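Local structure of nitrilotriacetate monooxygenase component B (Bacillus cereus ATCC 14579, 3BPK) at residues V30-K38 with N77-I88; T37-P46 with T100-I111. The protein probably binds FMN and serves as the flavin reductase component of a two-component monooxygenase system. All coordinates share one frame; numbering follows the deposited sequence.

Contact 1: V30-K38 with N77-I88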
# COMPACT_ATOMS: atom_id res chain seq x y z
N VAL B 30 6.15 5.50 1.45
CA VAL B 30 5.62 6.64 2.20
C VAL B 30 5.23 7.77 1.26
O VAL B 30 6.11 8.31 0.54
CB VAL B 30 6.69 7.15 3.26
CG1 VAL B 30 6.19 8.35 4.07
CG2 VAL B 30 7.06 6.01 4.24
N ALA B 31 3.94 8.09 1.24
CA ALA B 31 3.44 9.22 0.43
C ALA B 31 3.62 10.50 1.23
O ALA B 31 3.11 10.61 2.35
CB ALA B 31 1.96 9.03 0.08
N PHE B 32 4.30 11.50 0.64
CA PHE B 32 4.34 12.81 1.29
C PHE B 32 3.30 13.64 0.55
O PHE B 32 3.45 13.89 -0.66
CB PHE B 32 5.72 13.44 1.20
CG PHE B 32 5.77 14.78 1.81
CD1 PHE B 32 5.52 14.92 3.18
CD2 PHE B 32 6.08 15.92 1.03
CE1 PHE B 32 5.54 16.19 3.76
CE2 PHE B 32 6.09 17.17 1.62
CZ PHE B 32 5.85 17.31 2.98
N VAL B 33 2.23 14.00 1.26
CA VAL B 33 1.04 14.55 0.58
C VAL B 33 0.81 16.01 0.95
O VAL B 33 0.73 16.33 2.16
CB VAL B 33 -0.23 13.77 0.99
CG1 VAL B 33 -1.49 14.34 0.28
CG2 VAL B 33 -0.10 12.28 0.60
N THR B 34 0.70 16.87 -0.07
CA THR B 34 0.37 18.29 0.17
C THR B 34 -1.07 18.55 -0.26
O THR B 34 -1.61 17.92 -1.19
CB THR B 34 1.31 19.29 -0.55
OG1 THR B 34 1.35 19.01 -1.95
CG2 THR B 34 2.69 19.21 0.05
N SER B 35 -1.69 19.49 0.44
CA SER B 35 -3.10 19.80 0.25
C SER B 35 -3.27 21.23 0.77
O SER B 35 -2.40 21.74 1.51
CB SER B 35 -3.99 18.80 1.03
OG SER B 35 -3.78 18.90 2.44
N VAL B 36 -4.38 21.87 0.40
CA VAL B 36 -4.56 23.30 0.75
C VAL B 36 -5.88 23.49 1.49
O VAL B 36 -6.89 22.89 1.10
CB VAL B 36 -4.51 24.19 -0.53
CG1 VAL B 36 -4.79 25.66 -0.18
CG2 VAL B 36 -3.10 24.09 -1.18
N THR B 37 -5.85 24.31 2.56
CA THR B 37 -7.07 24.58 3.35
C THR B 37 -7.96 25.61 2.64
O THR B 37 -7.53 26.27 1.69
CB THR B 37 -6.74 25.13 4.75
OG1 THR B 37 -6.24 26.49 4.64
CG2 THR B 37 -5.72 24.27 5.50
N LYS B 38 -9.21 25.76 3.13
CA LYS B 38 -10.10 26.79 2.58
C LYS B 38 -9.51 28.19 2.79
O LYS B 38 -9.85 29.14 2.05
CB LYS B 38 -11.50 26.72 3.19
CG LYS B 38 -12.36 25.57 2.68
CD LYS B 38 -13.85 25.81 2.99
CE LYS B 38 -14.12 26.08 4.48
NZ LYS B 38 -13.19 25.37 5.44
N ASN B 77 -9.01 18.73 3.21
CA ASN B 77 -8.50 19.59 2.13
C ASN B 77 -8.62 18.89 0.77
O ASN B 77 -8.94 19.54 -0.22
CB ASN B 77 -7.01 19.87 2.36
CG ASN B 77 -6.73 20.70 3.60
OD1 ASN B 77 -7.63 21.31 4.21
ND2 ASN B 77 -5.46 20.78 3.95
N ALA B 78 -8.36 17.58 0.73
CA ALA B 78 -8.47 16.85 -0.53
C ALA B 78 -9.91 16.82 -1.02
O ALA B 78 -10.16 16.95 -2.21
CB ALA B 78 -7.93 15.43 -0.38
N ILE B 79 -10.86 16.65 -0.10
CA ILE B 79 -12.25 16.60 -0.51
C ILE B 79 -12.74 17.98 -0.94
O ILE B 79 -13.46 18.12 -1.97
CB ILE B 79 -13.11 16.05 0.65
CG1 ILE B 79 -12.78 14.56 0.86
CG2 ILE B 79 -14.61 16.29 0.36
CD1 ILE B 79 -13.34 13.99 2.18
N GLU B 80 -12.37 19.01 -0.16
CA GLU B 80 -12.81 20.37 -0.45
C GLU B 80 -12.31 20.87 -1.80
O GLU B 80 -13.11 21.38 -2.61
CB GLU B 80 -12.36 21.31 0.68
CG GLU B 80 -12.76 22.80 0.52
CD GLU B 80 -14.24 23.04 0.20
OE1 GLU B 80 -15.13 22.28 0.67
OE2 GLU B 80 -14.51 24.03 -0.54
N LYS B 81 -11.00 20.71 -2.06
CA LYS B 81 -10.40 21.13 -3.36
C LYS B 81 -10.57 20.10 -4.49
O LYS B 81 -10.48 20.47 -5.67
CB LYS B 81 -8.90 21.41 -3.26
CG LYS B 81 -8.46 22.53 -2.31
CD LYS B 81 -8.86 23.87 -2.77
CE LYS B 81 -7.99 24.94 -2.12
NZ LYS B 81 -8.60 26.28 -2.47
N GLY B 82 -10.78 18.84 -4.13
CA GLY B 82 -10.77 17.74 -5.10
C GLY B 82 -9.39 17.47 -5.70
O GLY B 82 -9.28 16.85 -6.77
N GLU B 83 -8.35 17.92 -5.00
CA GLU B 83 -6.97 17.94 -5.56
C GLU B 83 -5.98 17.76 -4.43
O GLU B 83 -6.23 18.22 -3.30
CB GLU B 83 -6.68 19.33 -6.20
CG GLU B 83 -7.57 19.65 -7.39
CD GLU B 83 -7.34 21.05 -7.92
OE1 GLU B 83 -6.70 21.84 -7.20
OE2 GLU B 83 -7.81 21.33 -9.05
N PHE B 84 -4.84 17.14 -4.74
CA PHE B 84 -3.74 17.03 -3.78
C PHE B 84 -2.52 16.56 -4.53
O PHE B 84 -2.64 16.06 -5.66
CB PHE B 84 -4.09 16.08 -2.59
CG PHE B 84 -4.54 14.68 -3.00
CD1 PHE B 84 -3.62 13.60 -2.97
CD2 PHE B 84 -5.87 14.42 -3.40
CE1 PHE B 84 -4.04 12.30 -3.32
CE2 PHE B 84 -6.28 13.12 -3.73
CZ PHE B 84 -5.38 12.08 -3.70
N VAL B 85 -1.33 16.75 -3.95
CA VAL B 85 -0.12 16.25 -4.63
C VAL B 85 0.50 15.13 -3.79
O VAL B 85 0.68 15.28 -2.56
CB VAL B 85 0.93 17.39 -4.83
CG1 VAL B 85 2.19 16.88 -5.58
CG2 VAL B 85 0.32 18.57 -5.65
N VAL B 86 0.90 14.04 -4.47
CA VAL B 86 1.55 12.92 -3.80
C VAL B 86 3.01 12.91 -4.22
O VAL B 86 3.30 12.81 -5.43
CB VAL B 86 0.89 11.58 -4.16
CG1 VAL B 86 1.70 10.42 -3.51
CG2 VAL B 86 -0.56 11.57 -3.67
N HIS B 87 3.92 12.99 -3.25
CA HIS B 87 5.34 12.98 -3.55
C HIS B 87 5.93 11.66 -3.08
O HIS B 87 5.55 11.13 -2.01
CB HIS B 87 6.08 14.10 -2.78
CG HIS B 87 5.51 15.46 -3.01
ND1 HIS B 87 4.36 15.90 -2.39
CD2 HIS B 87 5.97 16.51 -3.76
CE1 HIS B 87 4.11 17.15 -2.77
NE2 HIS B 87 5.06 17.54 -3.61
N ILE B 88 6.87 11.14 -3.86
CA ILE B 88 7.66 9.98 -3.40
C ILE B 88 8.67 10.48 -2.36
O ILE B 88 9.35 11.51 -2.54
CB ILE B 88 8.42 9.34 -4.58
CG1 ILE B 88 7.41 8.84 -5.64
CG2 ILE B 88 9.34 8.21 -4.10
CD1 ILE B 88 6.33 7.91 -5.09
O HOH W 1 -6.19 20.14 -1.21
O HOH W 2 -7.84 28.01 -0.66
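Strands 31-36 and 83-88 run antiparallel as neighbours in the large curled sheet of the flavin reductase-like domain, with F32 facing H87 and T34 facing V85 as hydrogen-bonded pairs. The carbonyl O of F32 takes two N-H groups of H87 from opposite faces of its plane, the backbone N and the ring ND1, each at 2.8 Å. The ND1 bond lies in the imidazole plane but reaches the acceptor from well above the carbonyl plane. H87 CG stands beside its own backbone N (chi1 -55°), which turns the ring edge toward the partner strand, and V129 N binds NE2; with both ring nitrogens bonded, the ring's rotation is fixed. T34 OG1 lies 3.3 Å from V85 CB, with its hydrogen bond going to P127 O. On the other sheet face, A31 CB meets V86 CG1 at 3.9 Å and V33 CG1 leans on F84 CD1. Beyond S35 the strands part, and helix 73-81 continues the contact: N77 ND2 gives a nearly straight bond of 2.9 Å to S35 OG. One water fills in for strand pairing by accepting from V36 N and donating to E83 O. K81 CE packs against V36 CG1 at 3.8 Å.

Contact 2: T37-P46 with T100-I111; sequences TKEGVLNGAP and TAANLPPNESEI
N107, G44 and L42 each bury more surface than any other residue of this contact, in which the connection between helices 94-100 and 110-113 arches over the hairpin formed by strands 28-36 and 42-54. The hairpin reverses through a type I beta turn, T37 to G40. N107 sits above that turn with positive phi, and in the conformer described its amide reaches across to T37, E39 and V41. OD1 accepts the T37 hydroxyl at 2.8 Å, almost in line with its own C=O bond, while ND2 meets E39 CB and CG, the two side chains crossing at about a right angle. The same hydroxyl oxygen accepts V41 N, tying the N107 amide to the backbone of the turn. A water accepting from N107 N and donating to N43 OD1 makes a second bridge. Further along, G44 runs past E110. E110 OE1 accepts G44 N at 3.0 Å from above the carboxylate plane and N43 ND2 at 2.9 Å on its syn side, the two donors coming from opposite faces. The bend at chi2 (89°) turns the E110 carboxylate back over strand 42-54. I111, in the conformer described, also covers G44, with CD1 on its CA, and packs CG1 at 3.9 Å against CD2 of L42. At the far end P46 CG touches A101 CB at 3.8 Å. S109, the N-cap of helix 110-113, links this helix to the strand: its OG, swung anti to the backbone N (chi1 176°), accepts E112 N and donates in the carbonyl plane to L42 O at 2.7 Å.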
# COMPACT_ATOMS: atom_id res chain seq x y z
N THR B 37 -5.85 24.31 2.56
CA THR B 37 -7.07 24.58 3.35
C THR B 37 -7.96 25.61 2.64
O THR B 37 -7.53 26.27 1.69
CB THR B 37 -6.74 25.13 4.75
OG1 THR B 37 -6.24 26.49 4.64
CG2 THR B 37 -5.72 24.27 5.50
N LYS B 38 -9.21 25.76 3.13
CA LYS B 38 -10.10 26.79 2.58
C LYS B 38 -9.51 28.19 2.79
O LYS B 38 -9.85 29.14 2.05
CB LYS B 38 -11.50 26.72 3.19
CG LYS B 38 -12.36 25.57 2.68
CD LYS B 38 -13.85 25.81 2.99
CE LYS B 38 -14.12 26.08 4.48
NZ LYS B 38 -13.19 25.37 5.44
N GLU B 39 -8.62 28.33 3.77
CA GLU B 39 -8.01 29.64 4.09
C GLU B 39 -6.74 29.91 3.28
O GLU B 39 -6.17 31.00 3.36
CB GLU B 39 -7.68 29.73 5.58
CG GLU B 39 -8.92 29.74 6.47
CD GLU B 39 -9.67 28.42 6.52
OE1 GLU B 39 -9.05 27.33 6.49
OE2 GLU B 39 -10.92 28.48 6.56
N GLY B 40 -6.32 28.91 2.49
CA GLY B 40 -5.19 29.06 1.57
C GLY B 40 -3.86 28.52 2.04
O GLY B 40 -2.83 28.73 1.38
N VAL B 41 -3.87 27.79 3.17
CA VAL B 41 -2.62 27.35 3.79
C VAL B 41 -2.19 25.99 3.23
O VAL B 41 -3.05 25.12 3.02
CB VAL B 41 -2.76 27.30 5.31
CG1 VAL B 41 -1.54 26.65 5.94
CG2 VAL B 41 -3.02 28.74 5.86
N LEU B 42 -0.90 25.85 2.94
CA LEU B 42 -0.38 24.61 2.35
C LEU B 42 0.02 23.62 3.46
O LEU B 42 1.00 23.83 4.17
CB LEU B 42 0.83 24.91 1.46
CG LEU B 42 1.45 23.73 0.71
CD1 LEU B 42 0.42 23.11 -0.24
CD2 LEU B 42 2.71 24.16 -0.04
N ASN B 43 -0.75 22.53 3.59
CA ASN B 43 -0.43 21.50 4.54
C ASN B 43 0.40 20.41 3.87
O ASN B 43 0.33 20.22 2.63
CB ASN B 43 -1.73 20.85 5.07
CG ASN B 43 -2.43 21.69 6.13
OD1 ASN B 43 -3.62 21.92 6.02
ND2 ASN B 43 -1.70 22.10 7.19
N GLY B 44 1.16 19.67 4.68
CA GLY B 44 1.90 18.49 4.19
C GLY B 44 2.05 17.51 5.33
O GLY B 44 2.24 17.90 6.50
N ALA B 45 1.98 16.23 4.97
CA ALA B 45 2.20 15.15 5.96
C ALA B 45 2.52 13.85 5.26
O ALA B 45 2.13 13.66 4.12
CB ALA B 45 0.98 14.99 6.83
N PRO B 46 3.28 12.96 5.94
CA PRO B 46 3.59 11.66 5.40
C PRO B 46 2.55 10.62 5.80
O PRO B 46 2.05 10.63 6.94
CB PRO B 46 4.94 11.33 6.08
CG PRO B 46 4.84 12.03 7.41
CD PRO B 46 3.99 13.24 7.21
N THR B 100 7.63 17.32 9.25
CA THR B 100 6.21 17.63 9.03
C THR B 100 5.24 16.76 9.81
O THR B 100 4.04 17.04 9.84
CB THR B 100 5.80 17.54 7.55
OG1 THR B 100 5.74 16.16 7.13
CG2 THR B 100 6.74 18.36 6.68
N ALA B 101 5.72 15.63 10.33
CA ALA B 101 4.82 14.60 10.86
C ALA B 101 4.22 15.01 12.21
O ALA B 101 3.17 14.51 12.62
CB ALA B 101 5.54 13.27 10.98
N ALA B 102 4.91 15.93 12.87
CA ALA B 102 4.44 16.50 14.14
C ALA B 102 3.11 17.24 13.97
O ALA B 102 2.73 17.60 12.85
CB ALA B 102 5.50 17.44 14.70
N ASN B 103 2.40 17.47 15.07
CA ASN B 103 1.09 18.10 15.02
C ASN B 103 1.11 19.59 15.33
O ASN B 103 1.27 20.02 16.48
CB ASN B 103 0.08 17.36 15.90
CG ASN B 103 -1.35 17.69 15.54
OD1 ASN B 103 -1.90 17.15 14.58
ND2 ASN B 103 -1.97 18.58 16.31
N LEU B 104 1.01 20.37 14.26
CA LEU B 104 0.76 21.80 14.32
C LEU B 104 -0.73 22.03 14.53
O LEU B 104 -1.56 21.16 14.19
CB LEU B 104 1.17 22.46 12.99
CG LEU B 104 2.64 22.41 12.61
CD1 LEU B 104 2.92 23.31 11.40
CD2 LEU B 104 3.50 22.83 13.78
N PRO B 105 -1.09 23.21 15.06
CA PRO B 105 -2.47 23.62 14.99
C PRO B 105 -2.95 23.64 13.54
O PRO B 105 -2.13 23.83 12.62
CB PRO B 105 -2.44 25.06 15.53
CG PRO B 105 -1.19 25.17 16.33
CD PRO B 105 -0.22 24.20 15.73
N PRO B 106 -4.26 23.45 13.32
CA PRO B 106 -4.82 23.56 11.97
C PRO B 106 -4.45 24.91 11.35
O PRO B 106 -4.28 25.94 12.06
CB PRO B 106 -6.34 23.49 12.18
CG PRO B 106 -6.56 23.63 13.65
CD PRO B 106 -5.31 23.14 14.32
N ASN B 107 -4.32 24.89 10.02
CA ASN B 107 -4.08 26.09 9.26
C ASN B 107 -2.71 26.71 9.54
O ASN B 107 -2.54 27.93 9.49
CB ASN B 107 -5.23 27.08 9.51
CG ASN B 107 -5.49 27.95 8.33
OD1 ASN B 107 -5.45 27.49 7.18
ND2 ASN B 107 -5.81 29.20 8.59
N GLU B 108 -1.74 25.85 9.85
CA GLU B 108 -0.32 26.20 9.88
C GLU B 108 0.43 25.28 8.89
O GLU B 108 0.19 24.06 8.85
CB GLU B 108 0.30 26.04 11.27
CG GLU B 108 -0.29 26.94 12.31
CD GLU B 108 0.07 28.42 12.13
OE1 GLU B 108 1.01 28.79 11.36
OE2 GLU B 108 -0.64 29.22 12.76
N SER B 109 1.32 25.85 8.11
CA SER B 109 1.96 25.10 7.02
C SER B 109 3.16 24.30 7.51
O SER B 109 4.20 24.88 7.86
CB SER B 109 2.44 26.07 5.93
OG SER B 109 3.15 25.36 4.91
N GLU B 110 3.04 22.97 7.48
CA GLU B 110 4.18 22.13 7.82
C GLU B 110 5.28 22.30 6.80
O GLU B 110 6.45 22.10 7.09
CB GLU B 110 3.78 20.65 7.85
CG GLU B 110 2.76 20.28 8.92
CD GLU B 110 1.31 20.42 8.47
OE1 GLU B 110 1.02 21.00 7.39
OE2 GLU B 110 0.44 19.95 9.24
N ILE B 111 4.90 22.64 5.56
CA ILE B 111 5.87 22.83 4.50
C ILE B 111 6.83 23.97 4.87
O ILE B 111 8.05 23.79 4.80
CB ILE B 111 5.14 23.12 3.17
CG1 ILE B 111 4.27 21.91 2.78
CG2 ILE B 111 6.13 23.50 2.07
CD1 ILE B 111 4.99 20.53 2.88
O HOH W 3 -4.71 22.75 8.41

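Contacts 1 and 2 share T37 and K38 and lie with their centres about 10 Å apart, joined by the hairpin of strands 28-36 and 42-54. Strand 28-36 is the middle member: it pairs with 83-88 in contact 1 and with 42-54, the strand of contact 2, where S35 O lies 2.8 Å from N43 N and V33 N lies 2.9 Å from A45 O, both probable hydrogen bonds. N77 ND2 of contact 1 also binds N43 OD1, so one amide serves both contacts. The F32 ring reaches from contact 1 into contact 2, packing on I111, with its CE1 3.4 Å from T100 OG1.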